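Local coordinates for protein Abbfa_003403 (Acinetobacter baumannii, PDB 4ZXH) that is a four-domain nonribosomal peptide synthetase that probably activates an amino acid, carries it on a phosphopantetheine arm, condenses it and releases the product by its thioesterase domain, at residues I1142-S1147 / Y1253-E1258; I1160-T1165 / L1278-L1283. One frame throughout, in Å; residues are numbered along the deposited sequence.

Contact 1 (I1142-S1147 / Y1253-E1258)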
loop_
_atom_site.group_PDB
_atom_site.type_symbol
_atom_site.label_atom_id
_atom_site.label_comp_id
_atom_site.label_asym_id
_atom_site.label_seq_id
_atom_site.Cartn_x
_atom_site.Cartn_y
_atom_site.Cartn_z
ATOM N N ILE A 1142 35.656 -13.125 35.227
ATOM C CA ILE A 1142 34.726 -14.251 35.258
ATOM C C ILE A 1142 35.378 -15.508 34.703
ATOM O O ILE A 1142 35.346 -16.563 35.355
ATOM C CB ILE A 1142 33.460 -13.952 34.466
ATOM C CG1 ILE A 1142 32.693 -12.807 35.131
ATOM C CG2 ILE A 1142 32.595 -15.185 34.348
ATOM C CD1 ILE A 1142 31.447 -12.409 34.413
ATOM N N ALA A 1143 35.995 -15.383 33.521
ATOM C CA ALA A 1143 36.713 -16.494 32.878
ATOM C C ALA A 1143 37.739 -17.134 33.791
ATOM O O ALA A 1143 37.891 -18.358 33.809
ATOM C CB ALA A 1143 37.393 -16.028 31.623
ATOM N N TYR A 1144 38.443 -16.298 34.546
ATOM C CA TYR A 1144 39.452 -16.774 35.478
ATOM C C TYR A 1144 38.796 -17.654 36.524
ATOM O O TYR A 1144 39.253 -18.775 36.767
ATOM C CB TYR A 1144 40.172 -15.595 36.128
ATOM C CG TYR A 1144 41.414 -15.942 36.933
ATOM C CD1 TYR A 1144 42.583 -16.359 36.304
ATOM C CD2 TYR A 1144 41.432 -15.793 38.311
ATOM C CE1 TYR A 1144 43.725 -16.651 37.029
ATOM C CE2 TYR A 1144 42.570 -16.073 39.050
ATOM C CZ TYR A 1144 43.712 -16.506 38.409
ATOM O OH TYR A 1144 44.846 -16.787 39.147
ATOM N N GLU A 1145 37.706 -17.166 37.117
ATOM C CA GLU A 1145 37.035 -17.924 38.176
ATOM C C GLU A 1145 36.356 -19.187 37.626
ATOM O O GLU A 1145 36.301 -20.220 38.298
ATOM C CB GLU A 1145 36.012 -17.050 38.918
ATOM C CG GLU A 1145 35.139 -17.813 39.919
ATOM C CD GLU A 1145 35.941 -18.446 41.065
ATOM O OE1 GLU A 1145 37.084 -18.000 41.335
ATOM O OE2 GLU A 1145 35.416 -19.390 41.700
ATOM N N ILE A 1146 35.850 -19.112 36.401
ATOM C CA ILE A 1146 35.289 -20.297 35.770
ATOM C C ILE A 1146 36.384 -21.330 35.544
ATOM O O ILE A 1146 36.167 -22.518 35.798
ATOM C CB ILE A 1146 34.589 -19.963 34.465
ATOM C CG1 ILE A 1146 33.242 -19.324 34.776
ATOM C CG2 ILE A 1146 34.349 -21.204 33.662
ATOM C CD1 ILE A 1146 32.452 -18.994 33.560
ATOM N N SER A 1147 37.563 -20.883 35.113
ATOM C CA SER A 1147 38.703 -21.791 34.981
ATOM C C SER A 1147 39.048 -22.441 36.304
ATOM O O SER A 1147 39.271 -23.644 36.360
ATOM C CB SER A 1147 39.931 -21.067 34.460
ATOM O OG SER A 1147 39.640 -20.385 33.264
ATOM N N TYR A 1253 35.899 -9.933 45.035
ATOM C CA TYR A 1253 36.593 -11.062 44.414
ATOM C C TYR A 1253 38.120 -10.931 44.490
ATOM O O TYR A 1253 38.703 -10.110 43.782
ATOM C CB TYR A 1253 36.153 -11.206 42.951
ATOM C CG TYR A 1253 36.764 -12.408 42.274
ATOM C CD1 TYR A 1253 36.616 -13.670 42.823
ATOM C CD2 TYR A 1253 37.478 -12.288 41.083
ATOM C CE1 TYR A 1253 37.167 -14.786 42.226
ATOM C CE2 TYR A 1253 38.040 -13.414 40.472
ATOM C CZ TYR A 1253 37.877 -14.664 41.062
ATOM O OH TYR A 1253 38.410 -15.804 40.503
ATOM N N PHE A 1254 38.772 -11.728 45.338
ATOM C CA PHE A 1254 40.234 -11.656 45.460
ATOM C C PHE A 1254 40.882 -13.034 45.552
ATOM O O PHE A 1254 41.255 -13.487 46.634
ATOM C CB PHE A 1254 40.600 -10.780 46.655
ATOM C CG PHE A 1254 39.938 -9.449 46.606
ATOM C CD1 PHE A 1254 40.375 -8.482 45.701
ATOM C CD2 PHE A 1254 38.821 -9.185 47.385
ATOM C CE1 PHE A 1254 39.735 -7.260 45.605
ATOM C CE2 PHE A 1254 38.171 -7.967 47.296
ATOM C CZ PHE A 1254 38.626 -6.998 46.402
ATOM N N PRO A 1255 41.027 -13.703 44.391
ATOM C CA PRO A 1255 41.490 -15.094 44.312
ATOM C C PRO A 1255 42.979 -15.211 44.566
ATOM O O PRO A 1255 43.734 -14.347 44.131
ATOM C CB PRO A 1255 41.155 -15.494 42.874
ATOM C CG PRO A 1255 41.231 -14.215 42.108
ATOM C CD PRO A 1255 40.750 -13.140 43.051
ATOM N N GLU A 1256 43.384 -16.256 45.276
ATOM C CA GLU A 1256 44.798 -16.558 45.468
ATOM C C GLU A 1256 45.428 -16.901 44.117
ATOM O O GLU A 1256 44.724 -17.297 43.181
ATOM C CB GLU A 1256 44.986 -17.701 46.484
ATOM C CG GLU A 1256 44.586 -17.352 47.933
ATOM C CD GLU A 1256 43.094 -17.537 48.223
ATOM O OE1 GLU A 1256 42.344 -17.904 47.293
ATOM O OE2 GLU A 1256 42.670 -17.309 49.383
ATOM N N PRO A 1257 46.751 -16.714 43.993
ATOM C CA PRO A 1257 47.409 -16.953 42.703
ATOM C C PRO A 1257 47.225 -18.374 42.178
ATOM O O PRO A 1257 47.256 -19.324 42.949
ATOM C CB PRO A 1257 48.880 -16.670 43.010
ATOM C CG PRO A 1257 48.832 -15.661 44.127
ATOM C CD PRO A 1257 47.665 -16.100 44.974
ATOM N N GLU A 1258 47.015 -18.501 40.874
ATOM C CA GLU A 1258 46.858 -19.800 40.221
ATOM C C GLU A 1258 47.206 -19.681 38.740
ATOM O O GLU A 1258 46.754 -18.752 38.070
ATOM C CB GLU A 1258 45.432 -20.335 40.391
ATOM C CG GLU A 1258 45.259 -21.758 39.865
ATOM C CD GLU A 1258 44.000 -22.429 40.380
ATOM O OE1 GLU A 1258 43.263 -21.775 41.154
ATOM O OE2 GLU A 1258 43.765 -23.612 40.026
#

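Contact 2 (I1160-T1165 / L1278-L1283)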
loop_
_atom_site.group_PDB
_atom_site.type_symbol
_atom_site.label_atom_id
_atom_site.label_comp_id
_atom_site.label_asym_id
_atom_site.label_seq_id
_atom_site.Cartn_x
_atom_site.Cartn_y
_atom_site.Cartn_z
ATOM N N ILE A 1160 42.883 -18.977 28.254
ATOM C CA ILE A 1160 42.003 -17.865 28.572
ATOM C C ILE A 1160 42.369 -16.635 27.743
ATOM O O ILE A 1160 43.530 -16.223 27.718
ATOM C CB ILE A 1160 42.085 -17.489 30.043
ATOM C CG1 ILE A 1160 41.767 -18.688 30.923
ATOM C CG2 ILE A 1160 41.099 -16.384 30.346
ATOM C CD1 ILE A 1160 41.865 -18.367 32.395
ATOM N N VAL A 1161 41.395 -16.042 27.067
ATOM C CA VAL A 1161 41.663 -14.782 26.404
ATOM C C VAL A 1161 41.162 -13.609 27.234
ATOM O O VAL A 1161 39.970 -13.495 27.502
ATOM C CB VAL A 1161 41.026 -14.720 25.032
ATOM C CG1 VAL A 1161 41.264 -13.354 24.427
ATOM C CG2 VAL A 1161 41.620 -15.785 24.144
ATOM N N MET A 1162 42.068 -12.734 27.656
ATOM C CA MET A 1162 41.642 -11.589 28.444
ATOM C C MET A 1162 42.002 -10.323 27.736
ATOM O O MET A 1162 43.181 -10.045 27.508
ATOM C CB MET A 1162 42.280 -11.598 29.828
ATOM C CG MET A 1162 41.759 -12.669 30.762
ATOM S SD MET A 1162 42.735 -12.597 32.260
ATOM C CE MET A 1162 42.561 -14.268 32.895
ATOM N N ILE A 1163 40.990 -9.543 27.390
ATOM C CA ILE A 1163 41.242 -8.299 26.688
ATOM C C ILE A 1163 41.161 -7.121 27.667
ATOM O O ILE A 1163 40.088 -6.791 28.177
ATOM C CB ILE A 1163 40.269 -8.129 25.521
ATOM C CG1 ILE A 1163 40.262 -9.413 24.681
ATOM C CG2 ILE A 1163 40.689 -6.963 24.664
ATOM C CD1 ILE A 1163 39.189 -9.463 23.642
ATOM N N ASP A 1164 42.326 -6.528 27.935
ATOM C CA ASP A 1164 42.493 -5.433 28.885
ATOM C C ASP A 1164 41.729 -5.633 30.207
ATOM O O ASP A 1164 41.080 -4.729 30.722
ATOM C CB ASP A 1164 42.092 -4.114 28.236
ATOM C CG ASP A 1164 42.856 -2.931 28.817
ATOM O OD1 ASP A 1164 44.112 -2.963 28.824
ATOM O OD2 ASP A 1164 42.194 -1.982 29.298
ATOM N N THR A 1165 41.828 -6.835 30.748
ATOM C CA THR A 1165 41.197 -7.189 32.010
ATOM C C THR A 1165 42.038 -6.762 33.188
ATOM O O THR A 1165 43.158 -7.247 33.355
ATOM C CB THR A 1165 40.988 -8.711 32.096
ATOM O OG1 THR A 1165 40.180 -9.120 31.003
ATOM C CG2 THR A 1165 40.332 -9.118 33.389
ATOM N N LEU A 1278 48.437 -4.895 34.019
ATOM C CA LEU A 1278 47.160 -4.667 34.691
ATOM C C LEU A 1278 47.077 -5.390 36.048
ATOM O O LEU A 1278 45.983 -5.633 36.566
ATOM C CB LEU A 1278 45.997 -5.101 33.782
ATOM C CG LEU A 1278 46.085 -4.549 32.363
ATOM C CD1 LEU A 1278 44.867 -4.925 31.543
ATOM C CD2 LEU A 1278 46.266 -3.052 32.390
ATOM N N GLY A 1279 48.228 -5.721 36.629
ATOM C CA GLY A 1279 48.253 -6.361 37.926
ATOM C C GLY A 1279 48.327 -7.880 37.897
ATOM O O GLY A 1279 48.442 -8.504 38.946
ATOM N N TRP A 1280 48.292 -8.494 36.717
ATOM C CA TRP A 1280 48.246 -9.964 36.651
ATOM C C TRP A 1280 49.538 -10.629 37.091
ATOM O O TRP A 1280 49.548 -11.814 37.431
ATOM C CB TRP A 1280 47.878 -10.443 35.238
ATOM C CG TRP A 1280 46.415 -10.333 34.990
ATOM C CD1 TRP A 1280 45.774 -9.323 34.348
ATOM C CD2 TRP A 1280 45.397 -11.241 35.433
ATOM N NE1 TRP A 1280 44.419 -9.555 34.330
ATOM C CE2 TRP A 1280 44.158 -10.726 34.996
ATOM C CE3 TRP A 1280 45.412 -12.452 36.137
ATOM C CZ2 TRP A 1280 42.937 -11.368 35.253
ATOM C CZ3 TRP A 1280 44.190 -13.099 36.387
ATOM C CH2 TRP A 1280 42.977 -12.553 35.942
ATOM N N ASP A 1281 50.627 -9.870 37.088
ATOM C CA ASP A 1281 51.894 -10.383 37.587
ATOM C C ASP A 1281 51.808 -10.832 39.051
ATOM O O ASP A 1281 52.719 -11.486 39.546
ATOM C CB ASP A 1281 53.013 -9.336 37.428
ATOM C CG ASP A 1281 52.675 -7.990 38.065
ATOM O OD1 ASP A 1281 51.511 -7.547 37.966
ATOM O OD2 ASP A 1281 53.573 -7.379 38.686
ATOM N N GLN A 1282 50.726 -10.484 39.749
ATOM C CA GLN A 1282 50.603 -10.855 41.158
ATOM C C GLN A 1282 49.756 -12.113 41.320
ATOM O O GLN A 1282 49.574 -12.609 42.431
ATOM C CB GLN A 1282 49.989 -9.722 41.978
ATOM C CG GLN A 1282 50.622 -8.352 41.792
ATOM C CD GLN A 1282 50.069 -7.327 42.774
ATOM O OE1 GLN A 1282 49.223 -7.643 43.608
ATOM N NE2 GLN A 1282 50.513 -6.083 42.646
ATOM N N LEU A 1283 49.238 -12.623 40.208
ATOM C CA LEU A 1283 48.373 -13.795 40.229
ATOM C C LEU A 1283 48.930 -14.913 39.375
ATOM O O LEU A 1283 48.785 -16.086 39.709
ATOM C CB LEU A 1283 46.971 -13.444 39.730
ATOM C CG LEU A 1283 46.150 -12.520 40.613
ATOM C CD1 LEU A 1283 44.771 -12.335 40.020
ATOM C CD2 LEU A 1283 46.077 -13.084 42.022
#

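Contact 1 (I1142-S1147 / Y1253-E1258)
Helix residues Tyr1144 and Glu1145 face an irregular, non-helical run, 1253-1258, the backbones coming nearest at the CA atoms of Glu1145 and Pro1255, 8.1 Å apart. Tyr1144 swings its ring out from the helix with CG anti to the backbone N (chi1 -169°), which carries the phenol across to the far end of the segment. There its OH donates to the main-chain O of Glu1258 at 2.9 Å, meeting that oxygen in the carbonyl plane on a lone pair. The same ring has CG of Pro1255 at its edge, 3.8 Å from Tyr1144 CE2. Glu1145, bent at chi2 (63°), presents OE1 to the phenol of Tyr1253, whose OH donates to it over 2.7 Å, on the anti lone pair of that oxygen. Carboxylate and phenol ring stand nearly perpendicular, 85° between their planes, with OE1 at the ring edge. Within the loop, Pro1255 CD lies 3.7 Å above the Tyr1253 ring plane, over its centre. In the alpha/beta-hydrolase fold of the thioesterase domain, helix 1138-1152 is the one that follows the probable nucleophile elbow, and the loop leads from helix 1233-1251 into strand 1262-1267. The two phenols cross at about a right angle, Tyr1253 OH standing near the edge of the Tyr1144 ring. Glu1145 is also tied along its own helix, by a salt bridge from OE1 to Arg1148 and a hydrogen bond from OE2 to Gln1149, which probably favours the charged carboxylate and restricts its rotation.

Contact 2 (I1160-T1165 / L1278-L1283)
With CG anti to the carbonyl carbon (chi1 -71°) and the chain extended beyond it, Met1162 runs its thioether out to Trp1280, whose own first torsion likewise sets CG anti to the carbonyl carbon and turns the indole toward the strand end. The two side chains cross at about a right angle. Met1162 SD meets the indole obliquely, 3.8 Å from the centroid of the six-membered ring of Trp1280, a Met-aromatic contact; the methyl CE lies 3.5 Å from Trp1280 CH2. The indole N-H is spent on the backbone: Trp1280 NE1 donates to Thr1165 O at 2.8 Å with an N-H...O angle of 150°. The oxygen lies close to the indole plane, whereas the donor sits above the carbonyl plane, 38° out of it. Thr1165 CG2 adds an apolar touch, 3.9 Å from Trp1280 CZ2, while its OG1 bonds to the carbonyl of Cys1137. Leu1278 CD1 reaches both Thr1165 O and Asp1164 OD1, each at 3.4 Å. Asp1164 turns its carboxylate to other partners: OD2 bonds to His1297 ND1 and OD1 to the amide of Ala1267, consistent with the acid of a Cys-His-Asp triad placed just after a central strand. That strand, 1157-1163, lies between parallel strands 1131-1136 and 1262-1267. Met1162 and Trp1280 both also touch Leu1264 on the latter, and Tyr1144 of helix 1138-1152 meets Met1162 and stacks edge-to-face with Trp1280.

Overall arrangement
Contacts 1 and 2 have centres 11 Å apart in the thioesterase domain, and their segments alternate along the chain. Tyr1144 of contact 1 bridges them, reaching Met1162, Trp1280 and Leu1283 of contact 2. The loops also meet directly: Pro1255 O lies 3.4 Å from Leu1283 CD2, and Pro1257 CB 3.4 Å from Leu1283 O. Both contacts flank elements of the probable Cys1137-His1297-Asp1164 triad: 1142-1147 belongs to the helix that begins just after Cys1137, while 1160-1165 includes Asp1164. Contact 2 thus contains the probable acid, and contact 1 joins the helix after the probable nucleophile to the loop entering strand 1262-1267.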